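Long-range contact in geranyltranstransferase (PDB 2H8O), which probably condenses geranyl diphosphate with isopentenyl diphosphate to make farnesyl diphosphate, as farnesyl diphosphate synthases of the polyprenyl synthetase family do: residues I191-A204 / I215-R227. Sequence-based numbering, arbitrary orientation.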
loop_
_atom_site.group_PDB
_atom_site.type_symbol
_atom_site.label_atom_id
_atom_site.label_comp_id
_atom_site.label_asym_id
_atom_site.label_seq_id
_atom_site.Cartn_x
_atom_site.Cartn_y
_atom_site.Cartn_z
ATOM N N ILE A 191 1.668 -3.920 9.731
ATOM C CA ILE A 191 1.640 -3.865 11.210
ATOM C C ILE A 191 2.383 -5.048 11.839
ATOM O O ILE A 191 3.054 -4.890 12.886
ATOM C CB ILE A 191 0.176 -3.788 11.764
ATOM C CG1 ILE A 191 0.149 -3.771 13.306
ATOM C CG2 ILE A 191 -0.708 -4.951 11.215
ATOM C CD1 ILE A 191 0.850 -2.595 13.895
ATOM N N GLY A 192 2.243 -6.222 11.241
ATOM C CA GLY A 192 2.917 -7.434 11.768
ATOM C C GLY A 192 4.238 -7.771 11.095
ATOM O O GLY A 192 4.754 -8.873 11.239
ATOM N N GLY A 193 4.754 -6.829 10.320
ATOM C CA GLY A 193 5.994 -6.974 9.576
ATOM C C GLY A 193 6.785 -5.670 9.638
ATOM O O GLY A 193 6.896 -5.047 10.694
ATOM N N MET A 194 7.253 -5.222 8.475
ATOM C CA MET A 194 8.230 -4.135 8.374
ATOM C C MET A 194 7.802 -2.871 9.142
ATOM O O MET A 194 8.566 -2.355 9.959
ATOM C CB MET A 194 8.487 -3.782 6.907
ATOM C CG MET A 194 9.625 -2.821 6.644
ATOM S SD MET A 194 9.593 -2.154 4.924
ATOM C CE MET A 194 8.062 -1.122 5.030
ATOM N N ALA A 195 6.590 -2.384 8.876
ATOM C CA ALA A 195 6.124 -1.130 9.484
ATOM C C ALA A 195 6.059 -1.254 11.001
ATOM O O ALA A 195 6.451 -0.350 11.741
ATOM C CB ALA A 195 4.762 -0.673 8.907
ATOM N N GLY A 196 5.563 -2.397 11.467
ATOM C CA GLY A 196 5.544 -2.676 12.904
ATOM C C GLY A 196 6.933 -2.723 13.491
ATOM O O GLY A 196 7.170 -2.255 14.618
ATOM N N GLY A 197 7.861 -3.323 12.754
ATOM C CA GLY A 197 9.264 -3.353 13.184
ATOM C C GLY A 197 9.868 -1.979 13.318
ATOM O O GLY A 197 10.633 -1.718 14.244
ATOM N N GLN A 198 9.517 -1.084 12.406
ATOM C CA GLN A 198 10.006 0.286 12.481
ATOM C C GLN A 198 9.444 0.958 13.716
ATOM O O GLN A 198 10.166 1.659 14.418
ATOM C CB GLN A 198 9.617 1.083 11.251
ATOM C CG GLN A 198 10.167 0.544 9.981
ATOM C CD GLN A 198 9.643 1.285 8.790
ATOM O OE1 GLN A 198 8.682 0.866 8.134
ATOM N NE2 GLN A 198 10.255 2.425 8.506
ATOM N N ALA A 199 8.170 0.705 14.010
ATOM C CA ALA A 199 7.582 1.225 15.246
ATOM C C ALA A 199 8.316 0.688 16.487
ATOM O O ALA A 199 8.559 1.435 17.438
ATOM C CB ALA A 199 6.117 0.902 15.322
ATOM N N LEU A 200 8.643 -0.605 16.484
ATOM C CA LEU A 200 9.346 -1.194 17.632
ATOM C C LEU A 200 10.755 -0.631 17.744
ATOM O O LEU A 200 11.271 -0.431 18.857
ATOM C CB LEU A 200 9.355 -2.724 17.541
ATOM C CG LEU A 200 7.996 -3.380 17.796
ATOM C CD1 LEU A 200 8.065 -4.868 17.514
ATOM C CD2 LEU A 200 7.537 -3.132 19.220
ATOM N N ASP A 201 11.365 -0.331 16.606
ATOM C CA ASP A 201 12.724 0.189 16.590
ATOM C C ASP A 201 12.787 1.598 17.191
ATOM O O ASP A 201 13.652 1.910 18.017
ATOM C CB ASP A 201 13.273 0.154 15.167
ATOM C CG ASP A 201 14.756 0.402 15.106
ATOM O OD1 ASP A 201 15.513 -0.178 15.925
ATOM O OD2 ASP A 201 15.163 1.197 14.232
ATOM N N LEU A 202 11.847 2.444 16.796
ATOM C CA LEU A 202 11.781 3.795 17.329
ATOM C C LEU A 202 11.474 3.781 18.830
ATOM O O LEU A 202 12.028 4.586 19.591
ATOM C CB LEU A 202 10.732 4.608 16.567
ATOM C CG LEU A 202 11.099 4.967 15.132
ATOM C CD1 LEU A 202 9.878 5.525 14.400
ATOM C CD2 LEU A 202 12.242 5.971 15.098
ATOM N N ALA A 203 10.588 2.880 19.258
ATOM C CA ALA A 203 10.293 2.705 20.683
ATOM C C ALA A 203 11.528 2.228 21.457
ATOM O O ALA A 203 11.732 2.611 22.621
ATOM C CB ALA A 203 9.157 1.736 20.877
ATOM N N ALA A 204 12.350 1.400 20.818
ATOM C CA ALA A 204 13.584 0.904 21.439
ATOM C C ALA A 204 14.574 2.027 21.775
ATOM O O ALA A 204 15.379 1.887 22.694
ATOM C CB ALA A 204 14.252 -0.131 20.546
ATOM N N ILE A 215 15.257 -9.481 18.819
ATOM C CA ILE A 215 15.075 -10.503 17.796
ATOM C C ILE A 215 13.770 -10.239 17.038
ATOM O O ILE A 215 13.703 -10.289 15.796
ATOM C CB ILE A 215 15.076 -11.923 18.449
ATOM C CG1 ILE A 215 16.484 -12.207 19.002
ATOM C CG2 ILE A 215 14.594 -12.990 17.464
ATOM C CD1 ILE A 215 16.611 -13.441 19.915
ATOM N N THR A 216 12.733 -9.911 17.794
ATOM C CA THR A 216 11.418 -9.633 17.200
ATOM C C THR A 216 11.446 -8.402 16.304
ATOM O O THR A 216 10.981 -8.462 15.154
ATOM C CB THR A 216 10.348 -9.496 18.297
ATOM O OG1 THR A 216 10.208 -10.771 18.945
ATOM C CG2 THR A 216 8.979 -9.029 17.731
ATOM N N LEU A 217 11.978 -7.284 16.790
ATOM C CA LEU A 217 11.951 -6.075 15.966
ATOM C C LEU A 217 12.820 -6.234 14.715
ATOM O O LEU A 217 12.467 -5.720 13.637
ATOM C CB LEU A 217 12.299 -4.821 16.759
ATOM C CG LEU A 217 13.729 -4.502 17.159
ATOM C CD1 LEU A 217 14.467 -3.852 15.983
ATOM C CD2 LEU A 217 13.737 -3.582 18.418
ATOM N N GLN A 218 13.935 -6.956 14.840
ATOM C CA GLN A 218 14.787 -7.242 13.678
ATOM C C GLN A 218 14.102 -8.146 12.643
ATOM O O GLN A 218 14.165 -7.886 11.448
ATOM C CB GLN A 218 16.099 -7.877 14.133
ATOM C CG GLN A 218 16.995 -6.921 14.883
ATOM C CD GLN A 218 18.308 -7.549 15.301
ATOM O OE1 GLN A 218 18.468 -8.780 15.318
ATOM N NE2 GLN A 218 19.261 -6.700 15.645
ATOM N N ALA A 219 13.443 -9.210 13.115
ATOM C CA ALA A 219 12.694 -10.104 12.230
ATOM C C ALA A 219 11.645 -9.344 11.436
ATOM O O ALA A 219 11.368 -9.686 10.289
ATOM C CB ALA A 219 12.037 -11.234 13.030
ATOM N N MET A 220 11.082 -8.295 12.043
ATOM C CA MET A 220 10.050 -7.480 11.405
ATOM C C MET A 220 10.664 -6.407 10.496
ATOM O O MET A 220 10.331 -6.334 9.310
ATOM C CB MET A 220 9.126 -6.850 12.472
ATOM C CG MET A 220 8.346 -7.878 13.300
ATOM S SD MET A 220 7.435 -7.207 14.751
ATOM C CE MET A 220 6.069 -6.344 13.941
ATOM N N LYS A 221 11.563 -5.613 11.058
ATOM C CA LYS A 221 12.075 -4.420 10.385
ATOM C C LYS A 221 12.867 -4.746 9.136
ATOM O O LYS A 221 12.752 -4.055 8.103
ATOM C CB LYS A 221 12.966 -3.618 11.302
ATOM C CG LYS A 221 13.352 -2.270 10.699
ATOM C CD LYS A 221 14.035 -1.395 11.749
ATOM C CE LYS A 221 14.551 -0.046 11.190
ATOM N NZ LYS A 221 14.638 0.043 9.724
ATOM N N THR A 222 13.697 -5.782 9.239
ATOM C CA THR A 222 14.520 -6.188 8.102
ATOM C C THR A 222 14.299 -7.625 7.643
ATOM O O THR A 222 14.419 -7.926 6.464
ATOM C CB THR A 222 15.997 -5.973 8.403
ATOM O OG1 THR A 222 16.389 -6.821 9.487
ATOM C CG2 THR A 222 16.259 -4.518 8.775
ATOM N N GLY A 223 13.977 -8.543 8.550
ATOM C CA GLY A 223 13.858 -9.931 8.134
ATOM C C GLY A 223 12.686 -10.218 7.207
ATOM O O GLY A 223 12.790 -11.055 6.316
ATOM N N ALA A 224 11.547 -9.559 7.437
ATOM C CA ALA A 224 10.292 -9.980 6.807
ATOM C C ALA A 224 10.338 -9.822 5.272
ATOM O O ALA A 224 9.882 -10.701 4.557
ATOM C CB ALA A 224 9.090 -9.229 7.401
ATOM N N LEU A 225 10.909 -8.728 4.778
ATOM C CA LEU A 225 11.004 -8.521 3.320
ATOM C C LEU A 225 11.947 -9.530 2.669
ATOM O O LEU A 225 11.731 -9.918 1.532
ATOM C CB LEU A 225 11.463 -7.107 2.931
ATOM C CG LEU A 225 10.478 -5.985 3.216
ATOM C CD1 LEU A 225 10.828 -4.787 2.351
ATOM C CD2 LEU A 225 9.029 -6.394 2.959
ATOM N N LEU A 226 12.992 -9.929 3.395
ATOM C CA LEU A 226 13.962 -10.929 2.877
ATOM C C LEU A 226 13.351 -12.340 2.872
ATOM O O LEU A 226 13.528 -13.102 1.923
ATOM C CB LEU A 226 15.292 -10.838 3.631
ATOM C CG LEU A 226 16.051 -9.515 3.432
ATOM C CD1 LEU A 226 17.111 -9.332 4.537
ATOM C CD2 LEU A 226 16.665 -9.424 2.016
ATOM N N ARG A 227 12.599 -12.668 3.916
ATOM C CA ARG A 227 11.774 -13.867 3.964
ATOM C C ARG A 227 10.805 -13.923 2.777
ATOM O O ARG A 227 10.747 -14.910 2.037
ATOM C CB ARG A 227 11.018 -13.904 5.309
ATOM C CG ARG A 227 10.074 -15.074 5.477
ATOM C CD ARG A 227 9.131 -14.837 6.670
ATOM N NE ARG A 227 8.060 -13.900 6.322
ATOM C CZ ARG A 227 7.460 -13.051 7.151
ATOM N NH1 ARG A 227 7.848 -12.932 8.417
ATOM N NH2 ARG A 227 6.489 -12.273 6.686
HETATM O O HOH W 1 5.706 -10.806 9.199
HETATM O O HOH W 2 12.539 2.621 10.447
#
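Met220 turns its CG away from its own carbonyl carbon (chi1 -63°) and then bends at chi3, which swings its methyl CE onto the glycine-rich backbone that leads into helix 194-206, while Leu217 takes the rarer torsion between backbone N and carbonyl carbon (chi1 76°) and reaches across to the same helix. The two helices illustrate how glycine permits close approach within the mainly alpha-helical fold of polyprenyl synthases: the axes of 194-204 and 215-227 run roughly antiparallel, 6.6 Å apart at their closest. At Gly197 the backbone itself is the contact surface, its CA 3.6 Å from Met220 CB. The methyl of Met220 lies against a backbone turn, CE 3.5 Å from Ile191 O, and its sulfur meets Leu200 CD1 at 3.7 Å; Ile67 of the second subunit also packs on this methionine. Leu217 is a knob in the hole formed by Gly197, Leu200, Asp201 and Ala204. A pi-type turn widens the second helix at 219-223, and Met220 O receives a CA-H...O contact from Met194 CA at 3.2 Å. The Met194 side chain continues to Leu225, both also touching Leu117 of helix 104-125. Along the more polar margin, the Lys221 chain, extended as far as CE and bent at its last torsion, passes Asp201, its CE 3.3 Å from OD2, but its amine stays too distant for a salt bridge; one water accepts from Gln198 NE2 and, weakly, from Lys221 NZ. At the far end a second water links the two segments, donating to Gly192 O and accepting from Arg227 NH2, each at 3.0 Å.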